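Long-range contact in putative secreted lipase (Streptomyces sp. W007, PDB 5H6B), which hydrolyses triacylglycerols as a thermostable secreted lipase, probably through the serine-based chemistry of the alpha/beta-hydrolase family: residues A[68-80]-A[156-170]. Sequence-based numbering, arbitrary orientation.
Sequences LPGVPFFHGLGPI and VEKFISDNTPGLADQ. With ZN (zinc ion), chain C.
Val156 lies over one face of the Phe74 ring, its CB 4.1 Å from the ring centroid in a CH-pi contact displaced toward the rim, while Phe73 CB sits above the centre of the opposite face. Val156 CG2 presses on Phe74 CB at 3.4 Å and on the adjoining CG; the valine's chi1 of 88° puts this methyl across from the backbone N and on the Phe74 side. The Phe159 ring carries Lys158 CG over one face; Val71 CG2 approaches it obliquely and comes 3.7 Å from Phe159 CB. Further along, Leu77 CD1 meets Ile160 CG2, and Leu77 CD2 reaches Leu167 CD2.

The backbones close up at Gly166, where Gly166 N donates to Leu77 O at 2.6 Å, from well above the carbonyl plane. A side chain on Gly166 would run into Gly76 O and the Leu77 carbonyl carbon, so glycine suits this place. Beside it the Pro79 and Pro165 rings lie side by side, Pro79 CG 3.9 Å from Pro165 CB.

Asp169 OD2 accepts from Ile80 N at 3.0 Å, nearly straight (170°), through its anti lone pair, while Asp169 CB rests 3.6 Å from Ile80 CG1. With alanine in place of this aspartate, Ile80 N would probably lose its carboxylate acceptor.

His75 NE2 and Asp64 bind zinc, away from 156-170. The apolar seam thus packs 156-170 on the loop between strand 59-63 and helix 80-98 of the alpha/beta-hydrolase sheet; one bond ties Gly166 to that loop, and the other sets Asp169, probably favourably, at the positive N-terminal end of helix 80-98.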
# COMPACT_ATOMS: atom_id res chain seq x y z
N LEU A 68 0.56 10.11 -15.29
CA LEU A 68 1.11 11.25 -16.02
C LEU A 68 0.77 11.05 -17.51
O LEU A 68 1.03 9.98 -18.05
CB LEU A 68 2.63 11.35 -15.81
CG LEU A 68 3.20 12.77 -15.65
CD1 LEU A 68 2.57 13.53 -14.48
CD2 LEU A 68 4.71 12.68 -15.49
N PRO A 69 0.18 12.08 -18.16
CA PRO A 69 -0.19 11.97 -19.57
C PRO A 69 0.97 11.50 -20.41
O PRO A 69 2.07 11.98 -20.22
CB PRO A 69 -0.58 13.40 -19.95
CG PRO A 69 -1.07 14.02 -18.68
CD PRO A 69 -0.23 13.39 -17.60
N GLY A 70 0.74 10.53 -21.29
CA GLY A 70 1.81 9.98 -22.13
C GLY A 70 2.70 8.92 -21.50
O GLY A 70 3.67 8.50 -22.13
N VAL A 71 2.38 8.47 -20.28
CA VAL A 71 3.14 7.41 -19.60
C VAL A 71 2.16 6.33 -19.09
O VAL A 71 1.88 6.26 -17.87
CB VAL A 71 3.99 7.97 -18.42
CG1 VAL A 71 4.92 6.89 -17.88
CG2 VAL A 71 4.78 9.20 -18.85
N PRO A 72 1.63 5.49 -20.00
CA PRO A 72 0.83 4.34 -19.55
C PRO A 72 1.65 3.32 -18.75
O PRO A 72 2.88 3.27 -18.87
CB PRO A 72 0.33 3.70 -20.86
CG PRO A 72 0.66 4.67 -21.95
CD PRO A 72 1.82 5.49 -21.47
N PHE A 73 0.95 2.55 -17.92
CA PHE A 73 1.51 1.50 -17.08
C PHE A 73 2.24 1.96 -15.81
O PHE A 73 2.12 1.28 -14.81
CB PHE A 73 2.39 0.54 -17.89
CG PHE A 73 1.69 -0.09 -19.05
CD1 PHE A 73 0.62 -0.95 -18.83
CD2 PHE A 73 2.09 0.17 -20.37
CE1 PHE A 73 -0.05 -1.54 -19.90
CE2 PHE A 73 1.42 -0.40 -21.44
CZ PHE A 73 0.36 -1.26 -21.21
N PHE A 74 2.96 3.08 -15.85
CA PHE A 74 3.85 3.51 -14.76
C PHE A 74 3.29 4.75 -14.07
O PHE A 74 3.50 5.87 -14.55
CB PHE A 74 5.25 3.80 -15.29
CG PHE A 74 5.81 2.72 -16.18
CD1 PHE A 74 6.13 1.47 -15.67
CD2 PHE A 74 6.02 2.95 -17.54
CE1 PHE A 74 6.67 0.47 -16.48
CE2 PHE A 74 6.55 1.97 -18.37
CZ PHE A 74 6.88 0.73 -17.84
N HIS A 75 2.57 4.55 -12.96
CA HIS A 75 1.89 5.66 -12.27
C HIS A 75 2.58 6.01 -10.95
O HIS A 75 3.76 5.70 -10.78
CB HIS A 75 0.41 5.32 -12.09
CG HIS A 75 -0.23 4.75 -13.31
ND1 HIS A 75 -0.01 5.29 -14.56
CD2 HIS A 75 -1.08 3.72 -13.48
CE1 HIS A 75 -0.71 4.61 -15.45
NE2 HIS A 75 -1.37 3.65 -14.83
N GLY A 76 1.89 6.70 -10.04
CA GLY A 76 2.52 7.26 -8.86
C GLY A 76 3.49 8.38 -9.18
O GLY A 76 4.45 8.59 -8.44
N LEU A 77 3.25 9.10 -10.28
CA LEU A 77 4.15 10.15 -10.73
C LEU A 77 3.66 11.58 -10.52
O LEU A 77 4.48 12.49 -10.44
CB LEU A 77 4.47 9.96 -12.21
CG LEU A 77 5.14 8.65 -12.58
CD1 LEU A 77 5.45 8.67 -14.07
CD2 LEU A 77 6.41 8.43 -11.76
N GLY A 78 2.36 11.79 -10.44
CA GLY A 78 1.82 13.10 -10.14
C GLY A 78 1.92 13.48 -8.66
O GLY A 78 2.39 12.70 -7.83
N PRO A 79 1.48 14.71 -8.33
CA PRO A 79 1.59 15.19 -6.96
C PRO A 79 0.84 14.30 -5.98
O PRO A 79 -0.30 13.92 -6.24
CB PRO A 79 0.97 16.59 -7.02
CG PRO A 79 1.12 17.02 -8.43
CD PRO A 79 1.02 15.76 -9.26
N ILE A 80 1.48 13.99 -4.86
CA ILE A 80 0.93 12.95 -3.98
C ILE A 80 -0.36 13.42 -3.28
O ILE A 80 -1.24 12.61 -3.00
CB ILE A 80 2.00 12.36 -3.02
CG1 ILE A 80 3.19 11.84 -3.85
CG2 ILE A 80 1.41 11.23 -2.17
CD1 ILE A 80 4.22 11.05 -3.10
N VAL A 156 10.42 3.74 -18.26
CA VAL A 156 9.89 4.90 -17.55
C VAL A 156 10.97 6.00 -17.39
O VAL A 156 10.62 7.18 -17.22
CB VAL A 156 9.26 4.53 -16.17
CG1 VAL A 156 10.28 4.52 -15.03
CG2 VAL A 156 8.14 5.50 -15.82
N GLU A 157 12.25 5.62 -17.43
CA GLU A 157 13.34 6.56 -17.14
C GLU A 157 13.33 7.82 -18.03
O GLU A 157 13.47 8.95 -17.54
CB GLU A 157 14.70 5.85 -17.25
CG GLU A 157 15.87 6.68 -16.73
CD GLU A 157 17.18 5.89 -16.68
OE1 GLU A 157 17.14 4.65 -16.58
OE2 GLU A 157 18.25 6.53 -16.72
N LYS A 158 13.11 7.63 -19.33
CA LYS A 158 13.05 8.76 -20.27
C LYS A 158 11.90 9.75 -20.01
O LYS A 158 12.00 10.89 -20.42
CB LYS A 158 13.06 8.27 -21.73
CG LYS A 158 11.82 7.51 -22.16
CD LYS A 158 12.14 6.48 -23.24
CE LYS A 158 10.96 5.58 -23.54
NZ LYS A 158 11.41 4.18 -23.80
N PHE A 159 10.86 9.34 -19.29
CA PHE A 159 9.73 10.24 -18.99
C PHE A 159 9.75 10.92 -17.64
O PHE A 159 8.75 11.52 -17.27
CB PHE A 159 8.42 9.49 -19.12
CG PHE A 159 8.30 8.75 -20.39
CD1 PHE A 159 8.34 9.43 -21.60
CD2 PHE A 159 8.19 7.37 -20.40
CE1 PHE A 159 8.25 8.75 -22.80
CE2 PHE A 159 8.09 6.69 -21.59
CZ PHE A 159 8.12 7.38 -22.80
N ILE A 160 10.86 10.85 -16.90
CA ILE A 160 10.91 11.40 -15.53
C ILE A 160 12.19 12.18 -15.27
O ILE A 160 13.13 12.13 -16.05
CB ILE A 160 10.69 10.31 -14.44
CG1 ILE A 160 11.72 9.18 -14.54
CG2 ILE A 160 9.28 9.75 -14.51
CD1 ILE A 160 12.86 9.29 -13.55
N SER A 161 12.19 12.91 -14.16
CA SER A 161 13.36 13.65 -13.71
C SER A 161 13.27 13.80 -12.20
O SER A 161 12.28 13.40 -11.59
CB SER A 161 13.40 15.04 -14.36
OG SER A 161 12.29 15.83 -13.95
N ASP A 162 14.28 14.44 -11.63
CA ASP A 162 14.25 14.85 -10.22
C ASP A 162 13.05 15.73 -9.86
O ASP A 162 12.65 15.76 -8.71
CB ASP A 162 15.55 15.59 -9.84
CG ASP A 162 16.80 14.73 -10.00
OD1 ASP A 162 16.71 13.52 -10.33
OD2 ASP A 162 17.91 15.27 -9.81
N ASN A 163 12.47 16.44 -10.83
CA ASN A 163 11.29 17.28 -10.60
C ASN A 163 9.94 16.59 -10.82
O ASN A 163 8.90 17.24 -10.67
CB ASN A 163 11.34 18.52 -11.50
CG ASN A 163 12.60 19.33 -11.29
OD1 ASN A 163 12.84 19.83 -10.19
ND2 ASN A 163 13.40 19.46 -12.33
N THR A 164 9.92 15.32 -11.21
CA THR A 164 8.64 14.61 -11.39
C THR A 164 7.99 14.59 -10.00
O THR A 164 8.64 14.16 -9.06
CB THR A 164 8.83 13.20 -11.97
OG1 THR A 164 9.54 13.29 -13.21
CG2 THR A 164 7.50 12.52 -12.22
N PRO A 165 6.77 15.16 -9.85
CA PRO A 165 6.25 15.50 -8.51
C PRO A 165 6.03 14.30 -7.57
O PRO A 165 6.34 14.41 -6.40
CB PRO A 165 4.91 16.19 -8.81
CG PRO A 165 4.99 16.63 -10.22
CD PRO A 165 5.84 15.61 -10.91
N GLY A 166 5.49 13.20 -8.10
CA GLY A 166 5.39 11.95 -7.37
C GLY A 166 6.70 11.41 -6.80
O GLY A 166 6.69 10.71 -5.79
N LEU A 167 7.84 11.73 -7.43
CA LEU A 167 9.15 11.38 -6.89
C LEU A 167 9.67 12.41 -5.90
O LEU A 167 10.19 12.03 -4.82
CB LEU A 167 10.16 11.18 -8.02
CG LEU A 167 9.74 10.24 -9.16
CD1 LEU A 167 10.90 10.10 -10.12
CD2 LEU A 167 9.27 8.88 -8.67
N ALA A 168 9.55 13.71 -6.23
CA ALA A 168 10.08 14.77 -5.37
C ALA A 168 9.34 14.85 -4.03
O ALA A 168 9.94 15.12 -3.00
CB ALA A 168 10.07 16.12 -6.08
N ASP A 169 8.03 14.61 -4.08
CA ASP A 169 7.18 14.56 -2.90
C ASP A 169 7.55 13.43 -1.93
O ASP A 169 7.25 13.52 -0.75
CB ASP A 169 5.69 14.41 -3.29
CG ASP A 169 5.05 15.71 -3.78
OD1 ASP A 169 5.69 16.78 -3.74
OD2 ASP A 169 3.88 15.67 -4.22
N GLN A 170 8.18 12.36 -2.41
CA GLN A 170 8.63 11.26 -1.54
C GLN A 170 9.97 11.54 -0.84
O GLN A 170 10.37 10.74 0.02
CB GLN A 170 8.70 9.94 -2.31
CG GLN A 170 7.35 9.46 -2.82
CD GLN A 170 7.44 8.14 -3.57
OE1 GLN A 170 7.33 8.09 -4.80
NE2 GLN A 170 7.65 7.09 -2.85
ZN ZN C . -3.10 2.61 -15.53